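Local coordinates for protein hypothetical aspartyl-tRNA synthetase (Sulfolobus tokodaii, PDB 1WYD) that probably attaches L-aspartate to both tRNA(Asp) and tRNA(Asn), activating the amino acid with ATP before transferring it to the acceptor end of the tRNA, at residues B[69-74]-B[90-95]; B[1-6]-B[20-25]. One frame throughout, in Å; residues are numbered along the deposited sequence.

Contact 1 of 2, residues B[69-74]-B[90-95]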
ATOM      1  N   ILE B  69     -23.197   9.663  20.022  1.00 43.88           N
ATOM      2  CA  ILE B  69     -23.889  10.891  20.353  1.00 45.15           C
ATOM      3  C   ILE B  69     -23.161  12.156  19.911  1.00 46.99           C
ATOM      4  O   ILE B  69     -21.951  12.155  19.661  1.00 47.45           O
ATOM      5  CB  ILE B  69     -24.299  10.979  21.900  1.00 44.92           C
ATOM      6  CG1 ILE B  69     -23.091  11.188  22.836  1.00 43.15           C
ATOM      7  CG2 ILE B  69     -25.122   9.821  22.326  1.00 43.16           C
ATOM      8  CD1 ILE B  69     -23.494  11.438  24.279  1.00 39.78           C
ATOM      9  N   GLN B  70     -23.950  13.219  19.801  1.00 49.11           N
ATOM     10  CA  GLN B  70     -23.490  14.592  19.680  1.00 51.29           C
ATOM     11  C   GLN B  70     -23.768  15.239  21.023  1.00 51.70           C
ATOM     12  O   GLN B  70     -24.867  15.104  21.568  1.00 50.81           O
ATOM     13  CB  GLN B  70     -24.350  15.291  18.644  1.00 52.01           C
ATOM     14  CG  GLN B  70     -23.615  16.126  17.648  1.00 55.70           C
ATOM     15  CD  GLN B  70     -24.552  16.716  16.603  1.00 58.00           C
ATOM     16  OE1 GLN B  70     -24.226  17.717  15.962  1.00 59.59           O
ATOM     17  NE2 GLN B  70     -25.710  16.097  16.430  1.00 57.28           N
ATOM     18  N   VAL B  71     -22.776  15.931  21.572  1.00 53.14           N
ATOM     19  CA  VAL B  71     -23.009  16.713  22.792  1.00 54.42           C
ATOM     20  C   VAL B  71     -22.498  18.164  22.719  1.00 54.76           C
ATOM     21  O   VAL B  71     -21.319  18.425  22.511  1.00 55.66           O
ATOM     22  CB  VAL B  71     -22.554  15.949  24.094  1.00 54.56           C
ATOM     23  CG1 VAL B  71     -21.094  15.510  24.020  1.00 55.67           C
ATOM     24  CG2 VAL B  71     -22.788  16.786  25.323  1.00 54.17           C
ATOM     25  N   ARG B  72     -23.430  19.102  22.852  1.00 55.26           N
ATOM     26  CA  ARG B  72     -23.135  20.521  22.977  1.00 54.88           C
ATOM     27  C   ARG B  72     -23.213  20.933  24.455  1.00 55.17           C
ATOM     28  O   ARG B  72     -24.231  20.703  25.117  1.00 54.55           O
ATOM     29  CB  ARG B  72     -24.153  21.306  22.167  1.00 54.84           C
ATOM     30  CG  ARG B  72     -24.066  22.818  22.334  1.00 56.37           C
ATOM     31  CD  ARG B  72     -24.869  23.593  21.286  1.00 58.48           C
ATOM     32  NE  ARG B  72     -26.307  23.509  21.534  1.00 61.04           N
ATOM     33  CZ  ARG B  72     -26.938  24.087  22.570  1.00 62.40           C
ATOM     34  NH1 ARG B  72     -26.268  24.815  23.474  1.00 61.11           N
ATOM     35  NH2 ARG B  72     -28.251  23.943  22.699  1.00 61.48           N
ATOM     36  N   GLY B  73     -22.135  21.515  24.977  1.00 55.05           N
ATOM     37  CA  GLY B  73     -22.147  22.053  26.323  1.00 56.05           C
ATOM     38  C   GLY B  73     -21.071  23.116  26.566  1.00 57.38           C
ATOM     39  O   GLY B  73     -20.406  23.587  25.631  1.00 56.84           O
ATOM     40  N   ILE B  74     -20.886  23.482  27.832  1.00 57.99           N
ATOM     41  CA  ILE B  74     -19.938  24.531  28.180  1.00 59.41           C
ATOM     42  C   ILE B  74     -18.769  23.926  28.913  1.00 59.87           C
ATOM     43  O   ILE B  74     -18.948  23.161  29.834  1.00 60.28           O
ATOM     44  CB  ILE B  74     -20.642  25.636  29.015  1.00 59.53           C
ATOM     45  CG1 ILE B  74     -21.469  26.542  28.095  1.00 60.46           C
ATOM     46  CG2 ILE B  74     -19.630  26.485  29.767  1.00 58.77           C
ATOM     47  CD1 ILE B  74     -22.853  25.975  27.656  1.00 62.28           C
ATOM     48  N   GLU B  90     -25.556  20.525  27.638  1.00 61.58           N
ATOM     49  CA  GLU B  90     -26.791  21.297  27.498  1.00 62.16           C
ATOM     50  C   GLU B  90     -27.753  20.606  26.535  1.00 61.41           C
ATOM     51  O   GLU B  90     -28.983  20.678  26.686  1.00 61.09           O
ATOM     52  CB  GLU B  90     -26.500  22.726  27.012  1.00 62.91           C
ATOM     53  CG  GLU B  90     -25.570  23.536  27.916  1.00 66.93           C
ATOM     54  CD  GLU B  90     -26.258  24.130  29.150  1.00 72.45           C
ATOM     55  OE1 GLU B  90     -27.383  24.678  29.035  1.00 74.39           O
ATOM     56  OE2 GLU B  90     -25.664  24.056  30.253  1.00 75.92           O
ATOM     57  N   GLU B  91     -27.178  19.937  25.537  1.00 60.61           N
ATOM     58  CA  GLU B  91     -27.950  19.238  24.513  1.00 59.55           C
ATOM     59  C   GLU B  91     -27.188  18.019  24.031  1.00 58.12           C
ATOM     60  O   GLU B  91     -25.979  18.105  23.781  1.00 57.42           O
ATOM     61  CB  GLU B  91     -28.255  20.156  23.333  1.00 59.91           C
ATOM     62  CG  GLU B  91     -29.395  19.660  22.460  1.00 61.42           C
ATOM     63  CD  GLU B  91     -29.683  20.578  21.280  1.00 64.02           C
ATOM     64  OE1 GLU B  91     -30.661  20.312  20.553  1.00 62.28           O
ATOM     65  OE2 GLU B  91     -28.938  21.565  21.077  1.00 66.35           O
ATOM     66  N   ILE B  92     -27.911  16.899  23.919  1.00 56.18           N
ATOM     67  CA  ILE B  92     -27.377  15.649  23.428  1.00 54.72           C
ATOM     68  C   ILE B  92     -28.299  15.092  22.340  1.00 55.46           C
ATOM     69  O   ILE B  92     -29.523  14.980  22.518  1.00 55.42           O
ATOM     70  CB  ILE B  92     -27.177  14.617  24.599  1.00 55.06           C
ATOM     71  CG1 ILE B  92     -25.985  15.013  25.498  1.00 52.36           C
ATOM     72  CG2 ILE B  92     -27.041  13.151  24.070  1.00 51.14           C
ATOM     73  CD1 ILE B  92     -26.167  14.660  26.980  1.00 47.36           C
ATOM     74  N   THR B  93     -27.707  14.763  21.204  1.00 55.12           N
ATOM     75  CA  THR B  93     -28.435  14.128  20.128  1.00 55.37           C
ATOM     76  C   THR B  93     -27.975  12.684  19.955  1.00 54.82           C
ATOM     77  O   THR B  93     -26.772  12.393  19.977  1.00 55.06           O
ATOM     78  CB  THR B  93     -28.232  14.918  18.841  1.00 55.92           C
ATOM     79  OG1 THR B  93     -28.407  16.310  19.129  1.00 56.50           O
ATOM     80  CG2 THR B  93     -29.347  14.587  17.828  1.00 56.77           C
ATOM     81  N   LEU B  94     -28.946  11.789  19.818  1.00 54.02           N
ATOM     82  CA  LEU B  94     -28.707  10.374  19.581  1.00 53.22           C
ATOM     83  C   LEU B  94     -28.550  10.151  18.076  1.00 53.20           C
ATOM     84  O   LEU B  94     -29.508  10.324  17.305  1.00 53.44           O
ATOM     85  CB  LEU B  94     -29.886   9.568  20.102  1.00 52.60           C
ATOM     86  CG  LEU B  94     -29.750   8.248  20.861  1.00 53.07           C
ATOM     87  CD1 LEU B  94     -31.070   7.508  20.725  1.00 53.18           C
ATOM     88  CD2 LEU B  94     -28.601   7.398  20.348  1.00 50.65           C
ATOM     89  N   LEU B  95     -27.344   9.793  17.644  1.00 52.41           N
ATOM     90  CA  LEU B  95     -27.097   9.640  16.213  1.00 51.61           C
ATOM     91  C   LEU B  95     -27.400   8.217  15.830  1.00 52.64           C
ATOM     92  O   LEU B  95     -27.994   7.953  14.788  1.00 53.18           O
ATOM     93  CB  LEU B  95     -25.655  10.003  15.871  1.00 50.76           C
ATOM     94  CG  LEU B  95     -25.210  11.415  16.249  1.00 48.85           C
ATOM     95  CD1 LEU B  95     -23.792  11.632  15.812  1.00 47.29           C
ATOM     96  CD2 LEU B  95     -26.128  12.487  15.637  1.00 47.43           C
TER
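Arg72 and Glu91 both set CG anti to their backbone N (chi1 173° and -162°), but Glu91 runs out extended while Arg72 bends at chi3, bringing its guanidinium back to the carboxylate. The salt bridge is one-sided: a single oxygen, Glu91 OE2, lies near the edge of the guanidinium, 3.0 Å from Arg72 NH2, with a weak second bond from NE of the same arginine. The two planes stand 77° apart, and Arg72 NH2 meets OE2 from above the carboxylate plane. Arg72 NH1 forms a further salt bridge with Glu18. Replacing Arg72 with a leucine would probably leave Glu91 and Glu18 without their shared positive partner.

Beneath these charges the strands pair antiparallel, Gln70 with Thr93 and Arg72 with Glu91 as hydrogen-bonded pairs. Gln70 N reaches Thr93 O at 2.9 Å in the carbonyl plane, and Thr93 N returns a bond to Gln70 O. At the other end Glu90 and Glu91 both face Arg72 in a classic beta bulge, and Arg72 O accepts from Glu90 N (2.9 Å) and Glu91 N (3.1 Å). The pairing adds strand 91-94 to strand 68-77 within the OB-fold anticodon-binding domain.

Ile69, Val71 and Ile92 occupy the buried face, where branched aliphatic residues suit both an extended backbone and apolar packing. CG1 of Ile92 lies alongside Val71 CG2 at 3.7 Å, while Ile92 CG2 meets Ile69 CD1 at 3.9 Å; Leu39 packs on Ile69 and Val71 from strand 34-41. On the other, more polar face, Gln70 NE2 comes to 3.7 Å from Thr93 CB, and the Gln70 side chain crosses that of Leu95 at about a right angle, NE2 touching its CD2.

Contact 2 of 2, residues B[1-6]-B[20-25]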
ATOM      1  N   MET B   1     -18.843  19.625  10.976  1.00 62.43           N
ATOM      2  CA  MET B   1     -19.621  18.381  10.667  1.00 62.45           C
ATOM      3  C   MET B   1     -20.518  18.025  11.864  1.00 61.24           C
ATOM      4  O   MET B   1     -21.583  18.627  12.027  1.00 61.68           O
ATOM      5  CB  MET B   1     -18.675  17.249  10.244  1.00 62.54           C
ATOM      6  CG  MET B   1     -17.338  17.786   9.634  1.00 64.46           C
ATOM      7  SD  MET B   1     -16.458  16.692   8.431  1.00 68.36           S
ATOM      8  CE  MET B   1     -14.883  17.599   8.236  1.00 66.40           C
ATOM      9  N   TYR B   2     -20.109  17.097  12.720  1.00 59.14           N
ATOM     10  CA  TYR B   2     -20.997  16.760  13.836  1.00 57.21           C
ATOM     11  C   TYR B   2     -20.477  17.296  15.160  1.00 56.03           C
ATOM     12  O   TYR B   2     -21.052  17.057  16.221  1.00 55.68           O
ATOM     13  CB  TYR B   2     -21.251  15.234  13.926  1.00 56.95           C
ATOM     14  CG  TYR B   2     -22.199  14.671  12.891  1.00 55.17           C
ATOM     15  CD1 TYR B   2     -23.546  14.481  13.179  1.00 54.57           C
ATOM     16  CD2 TYR B   2     -21.745  14.324  11.620  1.00 53.66           C
ATOM     17  CE1 TYR B   2     -24.421  13.933  12.224  1.00 54.23           C
ATOM     18  CE2 TYR B   2     -22.599  13.788  10.662  1.00 52.54           C
ATOM     19  CZ  TYR B   2     -23.935  13.586  10.967  1.00 53.61           C
ATOM     20  OH  TYR B   2     -24.782  13.060  10.006  1.00 51.65           O
ATOM     21  N   ARG B   3     -19.377  18.015  15.081  1.00 55.24           N
ATOM     22  CA  ARG B   3     -18.692  18.512  16.249  1.00 54.74           C
ATOM     23  C   ARG B   3     -18.009  19.796  15.857  1.00 55.44           C
ATOM     24  O   ARG B   3     -17.844  20.053  14.675  1.00 55.20           O
ATOM     25  CB  ARG B   3     -17.628  17.517  16.696  1.00 53.99           C
ATOM     26  CG  ARG B   3     -16.869  16.891  15.556  1.00 51.40           C
ATOM     27  CD  ARG B   3     -15.620  16.295  15.983  1.00 47.70           C
ATOM     28  NE  ARG B   3     -15.801  14.990  16.637  1.00 49.14           N
ATOM     29  CZ  ARG B   3     -15.525  13.818  16.066  1.00 45.73           C
ATOM     30  NH1 ARG B   3     -15.110  13.771  14.802  1.00 46.93           N
ATOM     31  NH2 ARG B   3     -15.649  12.701  16.748  1.00 42.47           N
ATOM     32  N   SER B   4     -17.597  20.576  16.859  1.00 56.21           N
ATOM     33  CA  SER B   4     -16.685  21.695  16.659  1.00 56.66           C
ATOM     34  C   SER B   4     -15.279  21.272  17.064  1.00 56.35           C
ATOM     35  O   SER B   4     -14.310  21.662  16.413  1.00 57.20           O
ATOM     36  CB  SER B   4     -17.128  22.936  17.457  1.00 57.04           C
ATOM     37  OG  SER B   4     -16.820  22.793  18.844  1.00 57.44           O
ATOM     38  N   HIS B   5     -15.153  20.493  18.138  1.00 55.30           N
ATOM     39  CA  HIS B   5     -13.823  20.066  18.595  1.00 54.53           C
ATOM     40  C   HIS B   5     -13.740  18.567  18.875  1.00 54.30           C
ATOM     41  O   HIS B   5     -14.715  17.934  19.304  1.00 54.53           O
ATOM     42  CB  HIS B   5     -13.337  20.866  19.838  1.00 54.18           C
ATOM     43  CG  HIS B   5     -13.233  22.353  19.619  1.00 54.05           C
ATOM     44  ND1 HIS B   5     -14.337  23.166  19.455  1.00 53.23           N
ATOM     45  CD2 HIS B   5     -12.155  23.169  19.525  1.00 53.36           C
ATOM     46  CE1 HIS B   5     -13.945  24.410  19.263  1.00 52.55           C
ATOM     47  NE2 HIS B   5     -12.625  24.440  19.303  1.00 52.97           N
ATOM     48  N   PHE B   6     -12.572  18.005  18.617  1.00 53.83           N
ATOM     49  CA  PHE B   6     -12.209  16.710  19.149  1.00 54.03           C
ATOM     50  C   PHE B   6     -11.900  16.871  20.622  1.00 54.74           C
ATOM     51  O   PHE B   6     -11.416  17.924  21.045  1.00 54.89           O
ATOM     52  CB  PHE B   6     -10.969  16.199  18.446  1.00 53.67           C
ATOM     53  CG  PHE B   6     -11.240  15.644  17.083  1.00 53.15           C
ATOM     54  CD1 PHE B   6     -11.042  16.439  15.944  1.00 51.23           C
ATOM     55  CD2 PHE B   6     -11.682  14.327  16.928  1.00 50.71           C
ATOM     56  CE1 PHE B   6     -11.282  15.926  14.656  1.00 51.18           C
ATOM     57  CE2 PHE B   6     -11.936  13.802  15.640  1.00 51.69           C
ATOM     58  CZ  PHE B   6     -11.726  14.612  14.504  1.00 51.49           C
ATOM     59  N   ILE B  20     -18.810  21.629  20.871  1.00 58.74           N
ATOM     60  CA  ILE B  20     -19.588  20.466  20.461  1.00 56.84           C
ATOM     61  C   ILE B  20     -18.672  19.269  20.287  1.00 55.84           C
ATOM     62  O   ILE B  20     -17.779  19.280  19.439  1.00 55.39           O
ATOM     63  CB  ILE B  20     -20.385  20.734  19.195  1.00 57.06           C
ATOM     64  CG1 ILE B  20     -21.091  22.098  19.296  1.00 56.99           C
ATOM     65  CG2 ILE B  20     -21.359  19.561  18.935  1.00 56.07           C
ATOM     66  CD1 ILE B  20     -22.214  22.311  18.291  1.00 58.37           C
ATOM     67  N   TRP B  21     -18.882  18.261  21.130  1.00 54.45           N
ATOM     68  CA  TRP B  21     -18.213  16.975  21.002  1.00 53.15           C
ATOM     69  C   TRP B  21     -19.108  15.996  20.271  1.00 52.51           C
ATOM     70  O   TRP B  21     -20.353  16.106  20.356  1.00 53.18           O
ATOM     71  CB  TRP B  21     -17.879  16.404  22.367  1.00 53.07           C
ATOM     72  CG  TRP B  21     -16.652  16.979  22.957  1.00 52.78           C
ATOM     73  CD1 TRP B  21     -15.780  17.819  22.357  1.00 52.46           C
ATOM     74  CD2 TRP B  21     -16.149  16.757  24.283  1.00 54.42           C
ATOM     75  NE1 TRP B  21     -14.753  18.130  23.213  1.00 52.05           N
ATOM     76  CE2 TRP B  21     -14.965  17.505  24.410  1.00 52.11           C
ATOM     77  CE3 TRP B  21     -16.589  16.001  25.384  1.00 54.28           C
ATOM     78  CZ2 TRP B  21     -14.213  17.530  25.580  1.00 54.27           C
ATOM     79  CZ3 TRP B  21     -15.847  16.019  26.542  1.00 54.45           C
ATOM     80  CH2 TRP B  21     -14.667  16.777  26.639  1.00 55.80           C
ATOM     81  N   ALA B  22     -18.491  15.054  19.546  1.00 50.67           N
ATOM     82  CA  ALA B  22     -19.230  13.883  19.039  1.00 49.15           C
ATOM     83  C   ALA B  22     -18.460  12.592  19.295  1.00 47.89           C
ATOM     84  O   ALA B  22     -17.216  12.582  19.336  1.00 47.70           O
ATOM     85  CB  ALA B  22     -19.581  14.023  17.556  1.00 48.69           C
ATOM     86  N   GLY B  23     -19.195  11.505  19.484  1.00 45.73           N
ATOM     87  CA  GLY B  23     -18.530  10.242  19.694  1.00 44.36           C
ATOM     88  C   GLY B  23     -19.359   9.181  20.355  1.00 43.32           C
ATOM     89  O   GLY B  23     -20.577   9.198  20.278  1.00 43.72           O
ATOM     90  N   TRP B  24     -18.656   8.259  21.006  1.00 42.86           N
ATOM     91  CA  TRP B  24     -19.221   7.063  21.599  1.00 41.96           C
ATOM     92  C   TRP B  24     -19.336   7.173  23.115  1.00 41.68           C
ATOM     93  O   TRP B  24     -18.423   7.627  23.809  1.00 41.14           O
ATOM     94  CB  TRP B  24     -18.355   5.849  21.230  1.00 42.03           C
ATOM     95  CG  TRP B  24     -18.493   5.396  19.808  1.00 41.31           C
ATOM     96  CD1 TRP B  24     -19.426   4.512  19.305  1.00 40.55           C
ATOM     97  CD2 TRP B  24     -17.715   5.825  18.694  1.00 41.80           C
ATOM     98  NE1 TRP B  24     -19.256   4.359  17.946  1.00 39.84           N
ATOM     99  CE2 TRP B  24     -18.223   5.154  17.537  1.00 41.64           C
ATOM    100  CE3 TRP B  24     -16.621   6.686  18.542  1.00 42.57           C
ATOM    101  CZ2 TRP B  24     -17.658   5.306  16.273  1.00 40.00           C
ATOM    102  CZ3 TRP B  24     -16.071   6.853  17.264  1.00 42.74           C
ATOM    103  CH2 TRP B  24     -16.585   6.163  16.156  1.00 42.43           C
ATOM    104  N   VAL B  25     -20.486   6.756  23.614  1.00 41.94           N
ATOM    105  CA  VAL B  25     -20.701   6.521  25.026  1.00 41.44           C
ATOM    106  C   VAL B  25     -19.794   5.394  25.512  1.00 42.08           C
ATOM    107  O   VAL B  25     -20.114   4.210  25.371  1.00 40.89           O
ATOM    108  CB  VAL B  25     -22.169   6.178  25.286  1.00 41.92           C
ATOM    109  CG1 VAL B  25     -22.401   5.802  26.766  1.00 40.49           C
ATOM    110  CG2 VAL B  25     -23.081   7.371  24.844  1.00 42.40           C
TER
HETATM  111  O   HOH W   1     -15.305  15.028  19.773  1.00 47.42           O
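Ile20 O is gripped by two successive amides of the N-terminal segment, Ser4 N at 2.9 Å and His5 N at 3.2 Å, which arrive from opposite faces of its carbonyl plane. Ser4 also takes a bond in the other direction: its OG accepts from Ile20 N at 3.1 Å in a nearly straight line (174°). A small hydroxyl residue suits this place because OG, held between the backbone N and the carbonyl carbon (chi1 76°), stays close enough to the main chain to meet a strand amide. The imidazole of His5 steadies that hydroxyl, with ND1 sharing a hydrogen bond with Ser4 OG in the ring plane.

Farther along, Arg3 sends NH2 to Ala22 O at 3.0 Å; the carbonyl oxygen lies near the guanidinium plane, but the donor stands well above the carbonyl plane. Strand 18-31 belongs to the OB-fold domain, and the irregular segment 1-6 lies against it without forming a strand of its own. A water bridges the two segments, accepting from Arg3 NE and Ala22 N and probably donating to His5 O. The methyl of Ala22 is small enough to let Tyr2 O approach its CB to 3.6 Å, while CG2 of Ile20 packs beside the same oxygen.

In the next shell, the Phe6 ring has Arg3 CD over its centre, and Phe6 CE2 lies 3.3 Å above the Arg3 guanidinium plane, offset toward its rim. The second subunit adds to the surroundings of this arginine: its Glu200 forms a salt bridge with Arg3 NH1, and its Phe232 a cation-pi contact.

Overall arrangement
Contacts 1 and 2 lie side by side on one sheet, their centres 8 Å apart, because strands 68-77 and 18-31 are neighbours in it. Main-chain pairs join them: Ile69 N to Gly23 O and Val71 N to Trp21 O are probable hydrogen bonds. Both are partly buried. Contact 1 is regular strand pairing, with an aliphatic side turned into the domain and a polar side, with Arg72 and Glu91 on it, more exposed; contact 2 fastens an irregular chain end to a strand through backbone amides, a hydroxyl, a guanidinium and a water. Their surroundings differ too: the second subunit reaches seven residues of contact 2 but only Leu95 of contact 1.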